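Local coordinates for Rx protein (Solanum tuberosum, PDB 4M70) that probably confers resistance to pathogens carrying a matching avirulence protein by triggering a hypersensitive response, as an NB-LRR immune receptor of which this chain is the N-terminal coiled-coil domain, at residues Thr24-Leu38 with Ile96-Asp108. Residues are numbered along the deposited sequence; the frame is centred on the assembly and turned at random.
Sequences TGCDLQPFYEKLKSL and IFFVLEQALECID
F31 enters the hole formed by F97, L100, E101 and L104, a worked example of a knob-into-hole contact, between helix segments 29-38 and 96-108, whose axes run nearly parallel at 16°. L100 CB stands over the centre of the F31 ring, 3.7 Å from its centroid, a CH-pi contact. With CG anti to the carbonyl carbon (chi1 -65°), F31 presents its edge to L104 CD1; F31 CE1 lies 4.0 Å from F97 CD1, edge against edge. L104 divides its branches: CD1 packs against F31 and the K34 aliphatic chain, while CD2 presses on L35 CD2 at a tight 3.5 Å. Towards one end, L28 CD1 meets I96 CG2 and L28 CD2 meets F97 CE1; towards the other, L38 CD1 reaches I107 CG2. Polar groups line the margin. E101 OE1 lies 3.5 Å from F31 CE2; K34 NZ stands 4.0 Å from E101 OE1, too far for a salt bridge. D108 OD1 touches L38 CD2, its OD2 being paired with K112. In the preceding ST turn, T24 OG1 accepts from C26 N and is also hydrogen-bonded to S20 O. Helix 29-42 is seated on helix 86-119 within the four-helix bundle of the Rx coiled-coil domain.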
# COMPACT_ATOMS: atom_id res chain seq x y z
N THR A 24 -14.10 6.09 -5.34
CA THR A 24 -13.57 5.82 -6.67
C THR A 24 -14.21 4.60 -7.31
O THR A 24 -14.28 4.50 -8.54
CB THR A 24 -12.04 5.60 -6.63
OG1 THR A 24 -11.75 4.37 -5.94
CG2 THR A 24 -11.35 6.76 -5.92
N GLY A 25 -14.66 3.65 -6.50
CA GLY A 25 -15.25 2.44 -7.04
C GLY A 25 -14.18 1.42 -7.39
O GLY A 25 -14.49 0.32 -7.84
N CYS A 26 -12.92 1.79 -7.18
CA CYS A 26 -11.80 0.91 -7.50
C CYS A 26 -11.85 -0.38 -6.71
O CYS A 26 -12.39 -0.42 -5.59
CB CYS A 26 -10.46 1.61 -7.22
SG CYS A 26 -10.06 3.02 -8.26
N ASP A 27 -11.29 -1.43 -7.29
CA ASP A 27 -11.26 -2.73 -6.65
C ASP A 27 -10.02 -2.80 -5.79
O ASP A 27 -8.95 -3.21 -6.24
CB ASP A 27 -11.24 -3.84 -7.70
CG ASP A 27 -11.25 -5.23 -7.09
OD1 ASP A 27 -11.83 -5.40 -5.99
OD2 ASP A 27 -10.66 -6.14 -7.70
N LEU A 28 -10.16 -2.37 -4.54
CA LEU A 28 -9.02 -2.32 -3.63
C LEU A 28 -9.18 -3.33 -2.49
O LEU A 28 -8.31 -3.44 -1.63
CB LEU A 28 -8.88 -0.91 -3.06
CG LEU A 28 -8.83 0.21 -4.12
CD1 LEU A 28 -8.75 1.60 -3.48
CD2 LEU A 28 -7.66 -0.01 -5.06
N GLN A 29 -10.28 -4.07 -2.50
CA GLN A 29 -10.55 -5.06 -1.45
C GLN A 29 -9.43 -6.11 -1.25
O GLN A 29 -9.20 -6.52 -0.11
CB GLN A 29 -11.92 -5.73 -1.64
CG GLN A 29 -12.39 -6.54 -0.42
CD GLN A 29 -12.64 -5.69 0.81
OE1 GLN A 29 -12.85 -4.48 0.73
NE2 GLN A 29 -12.62 -6.33 1.98
N PRO A 30 -8.76 -6.56 -2.33
CA PRO A 30 -7.63 -7.47 -2.07
C PRO A 30 -6.54 -6.84 -1.20
O PRO A 30 -5.99 -7.52 -0.33
CB PRO A 30 -7.08 -7.75 -3.48
CG PRO A 30 -7.68 -6.70 -4.36
CD PRO A 30 -9.02 -6.44 -3.77
N PHE A 31 -6.25 -5.56 -1.43
CA PHE A 31 -5.29 -4.85 -0.60
C PHE A 31 -5.77 -4.81 0.84
O PHE A 31 -5.00 -5.06 1.77
CB PHE A 31 -5.09 -3.41 -1.09
CG PHE A 31 -4.48 -3.30 -2.45
CD1 PHE A 31 -5.22 -2.82 -3.52
CD2 PHE A 31 -3.16 -3.67 -2.67
CE1 PHE A 31 -4.65 -2.71 -4.78
CE2 PHE A 31 -2.58 -3.55 -3.92
CZ PHE A 31 -3.33 -3.07 -4.98
N TYR A 32 -7.05 -4.51 1.02
CA TYR A 32 -7.67 -4.45 2.33
C TYR A 32 -7.52 -5.78 3.06
O TYR A 32 -7.12 -5.81 4.23
CB TYR A 32 -9.15 -4.08 2.16
CG TYR A 32 -9.90 -3.83 3.45
CD1 TYR A 32 -10.62 -4.85 4.06
CD2 TYR A 32 -9.92 -2.57 4.03
CE1 TYR A 32 -11.32 -4.63 5.24
CE2 TYR A 32 -10.62 -2.34 5.20
CZ TYR A 32 -11.31 -3.37 5.80
OH TYR A 32 -12.01 -3.13 6.97
N GLU A 33 -7.82 -6.88 2.38
CA GLU A 33 -7.75 -8.22 2.97
C GLU A 33 -6.32 -8.61 3.33
O GLU A 33 -6.06 -9.19 4.39
CB GLU A 33 -8.34 -9.26 2.03
CG GLU A 33 -9.85 -9.15 1.82
CD GLU A 33 -10.63 -9.49 3.08
OE1 GLU A 33 -10.10 -10.22 3.94
OE2 GLU A 33 -11.79 -9.03 3.20
N LYS A 34 -5.38 -8.29 2.44
CA LYS A 34 -3.98 -8.58 2.71
C LYS A 34 -3.48 -7.79 3.92
O LYS A 34 -2.74 -8.31 4.77
CB LYS A 34 -3.13 -8.26 1.48
CG LYS A 34 -1.68 -8.68 1.58
CD LYS A 34 -0.91 -8.30 0.31
CE LYS A 34 -1.49 -8.97 -0.93
NZ LYS A 34 -0.75 -8.58 -2.18
N LEU A 35 -3.93 -6.54 4.01
CA LEU A 35 -3.58 -5.68 5.13
C LEU A 35 -4.13 -6.19 6.45
O LEU A 35 -3.42 -6.25 7.45
CB LEU A 35 -4.11 -4.27 4.90
CG LEU A 35 -3.18 -3.25 4.26
CD1 LEU A 35 -3.88 -1.92 4.17
CD2 LEU A 35 -1.93 -3.13 5.10
N LYS A 36 -5.40 -6.57 6.42
CA LYS A 36 -6.09 -7.10 7.59
C LYS A 36 -5.37 -8.36 8.07
O LYS A 36 -5.15 -8.53 9.27
CB LYS A 36 -7.54 -7.42 7.24
CG LYS A 36 -8.42 -7.77 8.43
CD LYS A 36 -9.88 -7.85 8.00
CE LYS A 36 -10.78 -8.23 9.16
NZ LYS A 36 -12.22 -8.19 8.77
N SER A 37 -5.03 -9.23 7.13
CA SER A 37 -4.33 -10.47 7.46
C SER A 37 -2.95 -10.21 8.09
O SER A 37 -2.59 -10.83 9.10
CB SER A 37 -4.19 -11.33 6.21
OG SER A 37 -3.54 -12.55 6.50
N LEU A 38 -2.21 -9.26 7.52
CA LEU A 38 -0.90 -8.92 8.06
C LEU A 38 -1.03 -8.32 9.46
O LEU A 38 -0.20 -8.58 10.35
CB LEU A 38 -0.17 -7.96 7.12
CG LEU A 38 0.31 -8.55 5.79
CD1 LEU A 38 0.68 -7.45 4.80
CD2 LEU A 38 1.49 -9.49 6.01
N ILE A 96 -3.10 4.96 -7.46
CA ILE A 96 -3.59 4.28 -6.25
C ILE A 96 -3.14 2.82 -6.17
O ILE A 96 -2.63 2.37 -5.13
CB ILE A 96 -5.13 4.35 -6.14
CG1 ILE A 96 -5.59 5.79 -5.94
CG2 ILE A 96 -5.64 3.51 -4.97
CD1 ILE A 96 -7.09 5.95 -5.98
N PHE A 97 -3.33 2.09 -7.27
CA PHE A 97 -2.95 0.67 -7.33
C PHE A 97 -1.46 0.49 -7.05
O PHE A 97 -1.06 -0.34 -6.23
CB PHE A 97 -3.27 0.06 -8.69
CG PHE A 97 -4.73 -0.07 -8.96
CD1 PHE A 97 -5.52 -0.93 -8.23
CD2 PHE A 97 -5.30 0.62 -10.03
CE1 PHE A 97 -6.88 -1.05 -8.50
CE2 PHE A 97 -6.64 0.50 -10.31
CZ PHE A 97 -7.44 -0.34 -9.55
N PHE A 98 -0.66 1.29 -7.74
CA PHE A 98 0.79 1.20 -7.65
C PHE A 98 1.29 1.49 -6.24
O PHE A 98 2.12 0.75 -5.69
CB PHE A 98 1.44 2.16 -8.64
CG PHE A 98 2.94 2.12 -8.64
CD1 PHE A 98 3.67 3.05 -7.91
CD2 PHE A 98 3.63 1.16 -9.36
CE1 PHE A 98 5.05 3.03 -7.90
CE2 PHE A 98 5.01 1.13 -9.36
CZ PHE A 98 5.72 2.06 -8.62
N VAL A 99 0.77 2.56 -5.64
CA VAL A 99 1.20 2.91 -4.29
C VAL A 99 0.77 1.83 -3.29
O VAL A 99 1.55 1.47 -2.40
CB VAL A 99 0.72 4.32 -3.85
CG1 VAL A 99 -0.78 4.37 -3.67
CG2 VAL A 99 1.42 4.74 -2.57
N LEU A 100 -0.43 1.29 -3.46
CA LEU A 100 -0.89 0.26 -2.53
C LEU A 100 -0.09 -1.04 -2.63
O LEU A 100 0.20 -1.67 -1.61
CB LEU A 100 -2.38 -0.01 -2.70
CG LEU A 100 -3.27 1.06 -2.07
CD1 LEU A 100 -4.74 0.78 -2.32
CD2 LEU A 100 -2.97 1.14 -0.59
N GLU A 101 0.28 -1.43 -3.84
CA GLU A 101 1.15 -2.60 -4.01
C GLU A 101 2.56 -2.36 -3.43
O GLU A 101 3.12 -3.26 -2.78
CB GLU A 101 1.19 -3.06 -5.47
CG GLU A 101 1.96 -4.35 -5.67
CD GLU A 101 1.36 -5.57 -5.00
OE1 GLU A 101 0.17 -5.56 -4.64
OE2 GLU A 101 2.12 -6.54 -4.80
N GLN A 102 3.14 -1.19 -3.69
CA GLN A 102 4.46 -0.87 -3.11
C GLN A 102 4.41 -0.95 -1.58
O GLN A 102 5.28 -1.56 -0.92
CB GLN A 102 4.93 0.52 -3.54
CG GLN A 102 5.24 0.68 -5.02
CD GLN A 102 6.69 0.39 -5.35
OE1 GLN A 102 7.06 -0.73 -5.69
NE2 GLN A 102 7.53 1.41 -5.24
N ALA A 103 3.38 -0.33 -1.03
CA ALA A 103 3.16 -0.28 0.41
C ALA A 103 3.01 -1.69 0.98
O ALA A 103 3.62 -2.02 2.00
CB ALA A 103 1.94 0.55 0.74
N LEU A 104 2.19 -2.50 0.32
CA LEU A 104 1.96 -3.87 0.78
C LEU A 104 3.22 -4.73 0.70
O LEU A 104 3.42 -5.59 1.55
CB LEU A 104 0.81 -4.53 0.03
CG LEU A 104 -0.55 -3.98 0.47
CD1 LEU A 104 -1.68 -4.91 0.10
CD2 LEU A 104 -0.55 -3.70 1.95
N GLU A 105 4.05 -4.50 -0.31
CA GLU A 105 5.32 -5.22 -0.38
C GLU A 105 6.20 -4.85 0.81
O GLU A 105 6.77 -5.72 1.47
CB GLU A 105 6.03 -4.95 -1.71
CG GLU A 105 7.29 -5.77 -1.92
CD GLU A 105 7.02 -7.25 -2.13
OE1 GLU A 105 6.10 -7.58 -2.91
OE2 GLU A 105 7.72 -8.07 -1.51
N CYS A 106 6.29 -3.54 1.08
CA CYS A 106 7.08 -3.09 2.22
C CYS A 106 6.59 -3.64 3.57
O CYS A 106 7.38 -4.17 4.36
CB CYS A 106 7.14 -1.56 2.27
SG CYS A 106 8.17 -0.83 1.00
N ILE A 107 5.29 -3.53 3.81
CA ILE A 107 4.69 -4.00 5.05
C ILE A 107 4.80 -5.52 5.20
O ILE A 107 5.06 -6.02 6.29
CB ILE A 107 3.22 -3.54 5.20
CG1 ILE A 107 3.16 -2.01 5.31
CG2 ILE A 107 2.57 -4.15 6.43
CD1 ILE A 107 1.76 -1.46 5.43
N ASP A 108 4.61 -6.25 4.10
CA ASP A 108 4.77 -7.70 4.14
C ASP A 108 6.19 -8.08 4.53
O ASP A 108 6.41 -8.90 5.44
CB ASP A 108 4.40 -8.32 2.78
CG ASP A 108 4.60 -9.83 2.76
OD1 ASP A 108 3.78 -10.56 3.35
OD2 ASP A 108 5.58 -10.28 2.13